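PDB 6ZXU: oxidoreductase, NAD-binding/iron-sulfur cluster-binding protein from Nitratireductor pacificus pht-3B, which is a catabolic reductive dehalogenase that carries cobalamin (B12) and two [4Fe-4S] clusters, which probably pass electrons to the cobalamin for removal of halogen from its substrates. Local coordinates for residues 44-56 with 247-261. Numbering follows the deposited sequence.
Sequences ALERLARVDDVVA and RPLAPEGDLGETAPE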
ATOM      1  N   ALA A  44     -19.359  -2.091 -12.564  1.00 17.20           N
ATOM      2  CA  ALA A  44     -20.328  -1.332 -13.408  1.00 18.59           C
ATOM      3  C   ALA A  44     -21.679  -1.184 -12.670  1.00 17.75           C
ATOM      4  O   ALA A  44     -22.736  -1.529 -13.201  1.00 19.07           O
ATOM      5  CB  ALA A  44     -20.534  -2.001 -14.783  1.00 21.02           C
ATOM      6  N   LEU A  45     -21.633  -0.571 -11.498  1.00 17.23           N
ATOM      7  CA  LEU A  45     -22.809  -0.371 -10.663  1.00 18.64           C
ATOM      8  C   LEU A  45     -23.843   0.555 -11.344  1.00 19.20           C
ATOM      9  O   LEU A  45     -25.036   0.409 -11.167  1.00 22.19           O
ATOM     10  CB  LEU A  45     -22.421   0.195  -9.308  1.00 19.40           C
ATOM     11  CG  LEU A  45     -21.423  -0.625  -8.471  1.00 17.24           C
ATOM     12  CD1 LEU A  45     -21.164   0.032  -7.116  1.00 21.94           C
ATOM     13  CD2 LEU A  45     -21.853  -2.042  -8.339  1.00 18.30           C
ATOM     14  N   GLU A  46     -23.380   1.481 -12.125  1.00 20.66           N
ATOM     15  CA  GLU A  46     -24.248   2.379 -12.825  1.00 20.73           C
ATOM     16  C   GLU A  46     -25.058   1.726 -13.931  1.00 21.91           C
ATOM     17  O   GLU A  46     -25.909   2.379 -14.538  1.00 24.61           O
ATOM     18  CB  GLU A  46     -23.447   3.592 -13.362  1.00 21.60           C
ATOM     19  CG  GLU A  46     -22.615   3.319 -14.635  1.00 23.65           C
ATOM     20  CD  GLU A  46     -21.225   2.615 -14.403  1.00 24.11           C
ATOM     21  OE1 GLU A  46     -20.883   2.231 -13.240  1.00 22.35           O
ATOM     22  OE2 GLU A  46     -20.505   2.416 -15.415  1.00 26.26           O
ATOM     23  N   ARG A  47     -24.830   0.460 -14.245  1.00 20.58           N
ATOM     24  CA  ARG A  47     -25.619  -0.244 -15.250  1.00 20.31           C
ATOM     25  C   ARG A  47     -26.609  -1.203 -14.632  1.00 20.03           C
ATOM     26  O   ARG A  47     -27.224  -1.985 -15.352  1.00 24.18           O
ATOM     27  CB  ARG A  47     -24.649  -0.991 -16.208  1.00 20.56           C
ATOM     28  CG  ARG A  47     -23.854  -0.031 -17.058  1.00 23.90           C
ATOM     29  CD  ARG A  47     -23.050  -0.804 -18.086  1.00 26.62           C
ATOM     30  NE  ARG A  47     -22.303   0.091 -18.967  1.00 25.96           N
ATOM     31  CZ  ARG A  47     -22.694   0.450 -20.184  1.00 27.10           C
ATOM     32  NH1 ARG A  47     -23.841   0.030 -20.687  1.00 29.15           N
ATOM     33  NH2 ARG A  47     -21.921   1.262 -20.912  1.00 28.63           N
ATOM     34  N   LEU A  48     -26.778  -1.171 -13.320  1.00 20.19           N
ATOM     35  CA  LEU A  48     -27.737  -2.054 -12.669  1.00 20.43           C
ATOM     36  C   LEU A  48     -29.102  -1.350 -12.608  1.00 22.36           C
ATOM     37  O   LEU A  48     -29.178  -0.123 -12.485  1.00 19.60           O
ATOM     38  CB  LEU A  48     -27.305  -2.382 -11.276  1.00 21.38           C
ATOM     39  CG  LEU A  48     -25.942  -3.111 -11.249  1.00 21.22           C
ATOM     40  CD1 LEU A  48     -25.562  -3.407  -9.839  1.00 21.85           C
ATOM     41  CD2 LEU A  48     -25.948  -4.383 -12.061  1.00 25.27           C
ATOM     42  N   ALA A  49     -30.162  -2.159 -12.620  1.00 20.13           N
ATOM     43  CA  ALA A  49     -31.522  -1.634 -12.552  1.00 21.39           C
ATOM     44  C   ALA A  49     -31.801  -1.119 -11.140  1.00 22.01           C
ATOM     45  O   ALA A  49     -31.574  -1.812 -10.187  1.00 19.97           O
ATOM     46  CB  ALA A  49     -32.497  -2.725 -12.878  1.00 20.19           C
ATOM     47  N   ARG A  50     -32.281   0.103 -11.051  1.00 22.46           N
ATOM     48  CA  ARG A  50     -32.586   0.774  -9.800  1.00 26.27           C
ATOM     49  C   ARG A  50     -34.016   1.404  -9.818  1.00 29.24           C
ATOM     50  O   ARG A  50     -34.604   1.637 -10.861  1.00 24.45           O
ATOM     51  CB  ARG A  50     -31.565   1.848  -9.581  1.00 27.12           C
ATOM     52  CG  ARG A  50     -30.207   1.256  -9.227  1.00 28.41           C
ATOM     53  CD  ARG A  50     -29.160   2.309  -8.919  1.00 28.46           C
ATOM     54  NE  ARG A  50     -27.872   1.627  -9.018  1.00 27.48           N
ATOM     55  CZ  ARG A  50     -27.307   0.925  -8.066  1.00 27.13           C
ATOM     56  NH1 ARG A  50     -27.871   0.853  -6.854  1.00 26.60           N
ATOM     57  NH2 ARG A  50     -26.150   0.275  -8.335  1.00 25.92           N
ATOM     58  N   VAL A  51     -34.555   1.602  -8.636  1.00 27.37           N
ATOM     59  CA  VAL A  51     -35.789   2.292  -8.399  1.00 24.51           C
ATOM     60  C   VAL A  51     -35.582   3.309  -7.273  1.00 26.40           C
ATOM     61  O   VAL A  51     -34.541   3.281  -6.571  1.00 26.20           O
ATOM     62  CB  VAL A  51     -36.897   1.307  -8.034  1.00 25.73           C
ATOM     63  CG1 VAL A  51     -37.161   0.326  -9.177  1.00 28.81           C
ATOM     64  CG2 VAL A  51     -36.584   0.572  -6.780  1.00 24.06           C
ATOM     65  N   ASP A  52     -36.552   4.196  -7.060  1.00 26.56           N
ATOM     66  CA  ASP A  52     -36.387   5.271  -6.067  1.00 27.71           C
ATOM     67  C   ASP A  52     -36.454   4.792  -4.629  1.00 24.95           C
ATOM     68  O   ASP A  52     -35.818   5.416  -3.752  1.00 24.35           O
ATOM     69  CB  ASP A  52     -37.428   6.392  -6.310  1.00 31.22           C
ATOM     70  CG  ASP A  52     -37.036   7.362  -7.487  1.00 42.19           C
ATOM     71  OD1 ASP A  52     -35.986   7.140  -8.161  1.00 44.25           O
ATOM     72  OD2 ASP A  52     -37.801   8.373  -7.771  1.00 38.17           O
ATOM     73  N   ASP A  53     -37.225   3.744  -4.343  1.00 24.58           N
ATOM     74  CA  ASP A  53     -37.463   3.315  -2.964  1.00 25.53           C
ATOM     75  C   ASP A  53     -37.831   1.855  -2.965  1.00 23.82           C
ATOM     76  O   ASP A  53     -38.328   1.307  -3.937  1.00 28.11           O
ATOM     77  CB  ASP A  53     -38.654   4.016  -2.265  1.00 31.00           C
ATOM     78  CG  ASP A  53     -38.423   5.484  -1.971  1.00 37.38           C
ATOM     79  OD1 ASP A  53     -38.616   6.313  -2.945  1.00 33.24           O
ATOM     80  OD2 ASP A  53     -38.122   5.828  -0.738  1.00 35.75           O
ATOM     81  N   VAL A  54     -37.582   1.215  -1.835  1.00 26.45           N
ATOM     82  CA  VAL A  54     -38.050  -0.166  -1.662  1.00 28.58           C
ATOM     83  C   VAL A  54     -38.584  -0.289  -0.261  1.00 26.90           C
ATOM     84  O   VAL A  54     -38.257   0.509   0.593  1.00 29.86           O
ATOM     85  CB  VAL A  54     -36.964  -1.265  -1.892  1.00 30.36           C
ATOM     86  CG1 VAL A  54     -36.579  -1.302  -3.372  1.00 32.64           C
ATOM     87  CG2 VAL A  54     -35.724  -1.073  -1.008  1.00 28.53           C
ATOM     88  N   VAL A  55     -39.358  -1.322  -0.039  1.00 27.53           N
ATOM     89  CA  VAL A  55     -39.913  -1.610   1.294  1.00 31.41           C
ATOM     90  C   VAL A  55     -38.875  -2.363   2.117  1.00 35.62           C
ATOM     91  O   VAL A  55     -38.340  -3.367   1.681  1.00 30.88           O
ATOM     92  CB  VAL A  55     -41.211  -2.436   1.196  1.00 32.86           C
ATOM     93  CG1 VAL A  55     -41.882  -2.564   2.544  1.00 36.31           C
ATOM     94  CG2 VAL A  55     -42.182  -1.730   0.232  1.00 36.30           C
ATOM     95  N   ALA A  56     -38.594  -1.829   3.313  1.00 35.81           N
ATOM     96  CA  ALA A  56     -37.641  -2.416   4.223  1.00 34.04           C
ATOM     97  C   ALA A  56     -38.127  -3.793   4.606  1.00 37.64           C
ATOM     98  O   ALA A  56     -39.301  -4.050   4.609  1.00 39.78           O
ATOM     99  CB  ALA A  56     -37.447  -1.545   5.466  1.00 37.70           C
ATOM    100  N   ARG A 247     -29.846   5.287  -5.162  1.00 24.71           N
ATOM    101  CA  ARG A 247     -31.133   4.625  -5.214  1.00 23.96           C
ATOM    102  C   ARG A 247     -31.000   3.168  -5.017  1.00 22.76           C
ATOM    103  O   ARG A 247     -30.058   2.568  -5.494  1.00 24.02           O
ATOM    104  CB  ARG A 247     -31.778   4.978  -6.583  1.00 29.59           C
ATOM    105  CG  ARG A 247     -31.901   6.470  -6.765  1.00 32.41           C
ATOM    106  CD  ARG A 247     -32.181   6.968  -8.165  1.00 37.09           C
ATOM    107  NE  ARG A 247     -33.402   6.410  -8.669  1.00 35.28           N
ATOM    108  CZ  ARG A 247     -33.502   5.706  -9.782  1.00 42.07           C
ATOM    109  NH1 ARG A 247     -32.427   5.443 -10.540  1.00 45.37           N
ATOM    110  NH2 ARG A 247     -34.717   5.270 -10.161  1.00 40.61           N
ATOM    111  N   PRO A 248     -31.965   2.529  -4.345  1.00 22.27           N
ATOM    112  CA  PRO A 248     -31.912   1.099  -4.225  1.00 21.81           C
ATOM    113  C   PRO A 248     -32.005   0.291  -5.530  1.00 21.11           C
ATOM    114  O   PRO A 248     -32.402   0.794  -6.582  1.00 21.20           O
ATOM    115  CB  PRO A 248     -33.118   0.783  -3.343  1.00 23.73           C
ATOM    116  CG  PRO A 248     -34.012   1.984  -3.545  1.00 23.95           C
ATOM    117  CD  PRO A 248     -33.093   3.128  -3.644  1.00 23.02           C
ATOM    118  N   LEU A 249     -31.634  -0.965  -5.445  1.00 21.93           N
ATOM    119  CA  LEU A 249     -31.670  -1.829  -6.587  1.00 23.44           C
ATOM    120  C   LEU A 249     -33.124  -2.220  -6.837  1.00 27.17           C
ATOM    121  O   LEU A 249     -33.898  -2.413  -5.890  1.00 23.41           O
ATOM    122  CB  LEU A 249     -30.817  -3.093  -6.352  1.00 23.80           C
ATOM    123  CG  LEU A 249     -29.317  -2.904  -6.157  1.00 21.52           C
ATOM    124  CD1 LEU A 249     -28.719  -4.174  -5.553  1.00 23.71           C
ATOM    125  CD2 LEU A 249     -28.649  -2.571  -7.460  1.00 21.13           C
ATOM    126  N   ALA A 250     -33.479  -2.404  -8.103  1.00 25.29           N
ATOM    127  CA  ALA A 250     -34.763  -2.959  -8.409  1.00 25.69           C
ATOM    128  C   ALA A 250     -34.961  -4.263  -7.633  1.00 28.13           C
ATOM    129  O   ALA A 250     -34.137  -5.155  -7.698  1.00 31.26           O
ATOM    130  CB  ALA A 250     -34.913  -3.209  -9.916  1.00 25.61           C
ATOM    131  N   PRO A 251     -36.099  -4.420  -6.955  1.00 27.79           N
ATOM    132  CA  PRO A 251     -36.115  -5.485  -5.961  1.00 31.91           C
ATOM    133  C   PRO A 251     -36.334  -6.864  -6.507  1.00 33.61           C
ATOM    134  O   PRO A 251     -36.075  -7.816  -5.783  1.00 41.34           O
ATOM    135  CB  PRO A 251     -37.259  -5.069  -5.028  1.00 30.69           C
ATOM    136  CG  PRO A 251     -38.076  -4.123  -5.789  1.00 29.90           C
ATOM    137  CD  PRO A 251     -37.172  -3.430  -6.735  1.00 29.50           C
ATOM    138  N   GLU A 252     -36.853  -6.974  -7.722  1.00 38.29           N
ATOM    139  CA  GLU A 252     -37.192  -8.251  -8.329  1.00 38.83           C
ATOM    140  C   GLU A 252     -36.543  -8.368  -9.685  1.00 37.74           C
ATOM    141  O   GLU A 252     -36.498  -7.429 -10.460  1.00 35.19           O
ATOM    142  CB  GLU A 252     -38.751  -8.411  -8.477  1.00 39.31           C
ATOM    143  N   GLY A 253     -36.078  -9.570  -9.998  1.00 39.87           N
ATOM    144  CA  GLY A 253     -35.633  -9.855 -11.351  1.00 38.75           C
ATOM    145  C   GLY A 253     -34.178  -9.514 -11.630  1.00 36.40           C
ATOM    146  O   GLY A 253     -33.420  -9.078 -10.761  1.00 35.61           O
ATOM    147  N   ASP A 254     -33.816  -9.662 -12.879  1.00 35.88           N
ATOM    148  CA  ASP A 254     -32.451  -9.558 -13.326  1.00 35.66           C
ATOM    149  C   ASP A 254     -31.981  -8.109 -13.245  1.00 30.78           C
ATOM    150  O   ASP A 254     -32.611  -7.218 -13.806  1.00 28.72           O
ATOM    151  CB  ASP A 254     -32.437  -9.998 -14.809  1.00 44.01           C
ATOM    152  CG  ASP A 254     -31.063 -10.262 -15.357  1.00 47.86           C
ATOM    153  OD1 ASP A 254     -30.029  -9.753 -14.889  1.00 44.24           O
ATOM    154  OD2 ASP A 254     -31.036 -11.076 -16.310  1.00 62.37           O
ATOM    155  N   LEU A 255     -30.854  -7.885 -12.590  1.00 23.48           N
ATOM    156  CA  LEU A 255     -30.398  -6.520 -12.428  1.00 25.26           C
ATOM    157  C   LEU A 255     -29.627  -6.005 -13.581  1.00 23.93           C
ATOM    158  O   LEU A 255     -29.346  -4.811 -13.667  1.00 24.18           O
ATOM    159  CB  LEU A 255     -29.564  -6.425 -11.159  1.00 26.01           C
ATOM    160  CG  LEU A 255     -30.338  -6.531  -9.859  1.00 25.60           C
ATOM    161  CD1 LEU A 255     -29.335  -6.546  -8.680  1.00 26.85           C
ATOM    162  CD2 LEU A 255     -31.326  -5.394  -9.710  1.00 25.08           C
ATOM    163  N   GLY A 256     -29.194  -6.905 -14.455  1.00 24.74           N
ATOM    164  CA  GLY A 256     -28.354  -6.526 -15.571  1.00 25.14           C
ATOM    165  C   GLY A 256     -26.851  -6.803 -15.389  1.00 26.63           C
ATOM    166  O   GLY A 256     -26.032  -6.223 -16.134  1.00 25.77           O
ATOM    167  N   GLU A 257     -26.485  -7.641 -14.425  1.00 26.13           N
ATOM    168  CA  GLU A 257     -25.083  -7.932 -14.111  1.00 27.98           C
ATOM    169  C   GLU A 257     -24.381  -8.681 -15.225  1.00 30.84           C
ATOM    170  O   GLU A 257     -23.168  -8.636 -15.319  1.00 31.57           O
ATOM    171  CB  GLU A 257     -24.946  -8.853 -12.890  1.00 32.29           C
ATOM    172  CG  GLU A 257     -25.288  -8.234 -11.575  1.00 37.74           C
ATOM    173  CD  GLU A 257     -25.488  -9.296 -10.447  1.00 48.37           C
ATOM    174  OE1 GLU A 257     -26.689  -9.328  -9.932  1.00 42.75           O
ATOM    175  OE2 GLU A 257     -24.483 -10.058 -10.056  1.00 46.32           O
ATOM    176  N   THR A 258     -25.108  -9.333 -16.102  1.00 30.36           N
ATOM    177  CA  THR A 258     -24.452 -10.022 -17.208  1.00 32.66           C
ATOM    178  C   THR A 258     -24.794  -9.459 -18.575  1.00 30.36           C
ATOM    179  O   THR A 258     -24.567 -10.125 -19.584  1.00 33.62           O
ATOM    180  CB  THR A 258     -24.823 -11.498 -17.172  1.00 33.91           C
ATOM    181  OG1 THR A 258     -26.253 -11.610 -17.255  1.00 39.01           O
ATOM    182  CG2 THR A 258     -24.278 -12.133 -15.874  1.00 36.69           C
ATOM    183  N   ALA A 259     -25.286  -8.216 -18.623  1.00 28.92           N
ATOM    184  CA  ALA A 259     -25.398  -7.500 -19.891  1.00 24.93           C
ATOM    185  C   ALA A 259     -24.021  -7.415 -20.592  1.00 25.84           C
ATOM    186  O   ALA A 259     -22.986  -7.473 -19.944  1.00 23.06           O
ATOM    187  CB  ALA A 259     -25.899  -6.108 -19.692  1.00 28.07           C
ATOM    188  N   PRO A 260     -24.002  -7.357 -21.926  1.00 24.46           N
ATOM    189  CA  PRO A 260     -22.751  -7.447 -22.662  1.00 22.50           C
ATOM    190  C   PRO A 260     -21.728  -6.382 -22.357  1.00 22.64           C
ATOM    191  O   PRO A 260     -20.529  -6.657 -22.332  1.00 18.94           O
ATOM    192  CB  PRO A 260     -23.221  -7.280 -24.114  1.00 23.64           C
ATOM    193  CG  PRO A 260     -24.600  -7.928 -24.107  1.00 24.76           C
ATOM    194  CD  PRO A 260     -25.186  -7.380 -22.828  1.00 26.40           C
ATOM    195  N   GLU A 261     -22.191  -5.168 -22.082  1.00 23.08           N
ATOM    196  CA  GLU A 261     -21.304  -4.050 -21.665  1.00 23.62           C
ATOM    197  C   GLU A 261     -20.673  -4.286 -20.323  1.00 20.31           C
ATOM    198  O   GLU A 261     -19.529  -3.924 -20.146  1.00 23.99           O
ATOM    199  CB  GLU A 261     -22.069  -2.749 -21.648  1.00 24.12           C
ATOM    200  CG  GLU A 261     -22.663  -2.352 -22.987  1.00 28.17           C
ATOM    201  CD  GLU A 261     -24.034  -3.020 -23.334  1.00 37.48           C
ATOM    202  OE1 GLU A 261     -24.645  -3.877 -22.567  1.00 35.93           O
ATOM    203  OE2 GLU A 261     -24.504  -2.699 -24.480  1.00 47.66           O
TER
HETATM  204  O   HOH W   1     -26.756  -3.925 -17.462  1.00 26.48           O
HETATM  205  O   HOH W   2     -25.451  -2.418 -19.623  1.00 31.61           O
HETATM  206  O   HOH W   3     -34.401   3.878 -12.721  1.00 38.85           O
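D52 and R247 form a salt bridge: OD1 of D52 takes the NE hydrogen of R247 at 2.7 Å and a weak second bond from NH2, with carboxylate and guanidinium planes nearly perpendicular (86°). The R247 chain bends at chi3 (59°), bringing NE and NH2 to D52 OD1. A water joins its NH2 to R50 O. The R50 guanidinium uses two nitrogens at its edge: NH1 meets R247 O nearly head-on at 3.1 Å, and NH2 gives a straight bond to L45 O at 3.0 Å. NH1 also reaches G214 O, while CD2 of L249 lies over one guanidinium face. With an alanine at R50, R247 O would probably lose its NH1 donor, L45 O would keep only the L48 N bond of the two, and L249 CD2 would lose the flat group beside it. Backbone bonds continue the seam, A49 N to L255 O, A250 N to A49 O (2.9 Å) and V51 N to P248 O. Packing adds to these bonds: L48 CD1 on L249 CD2, A49 CB on A250 CB (3.9 Å), V54 on P248 and P251. Far from the cofactors, R50 donates to carbonyls of both segments and R247 to a carboxylate, so backbone bonds and charged side chains together hold these irregular chains.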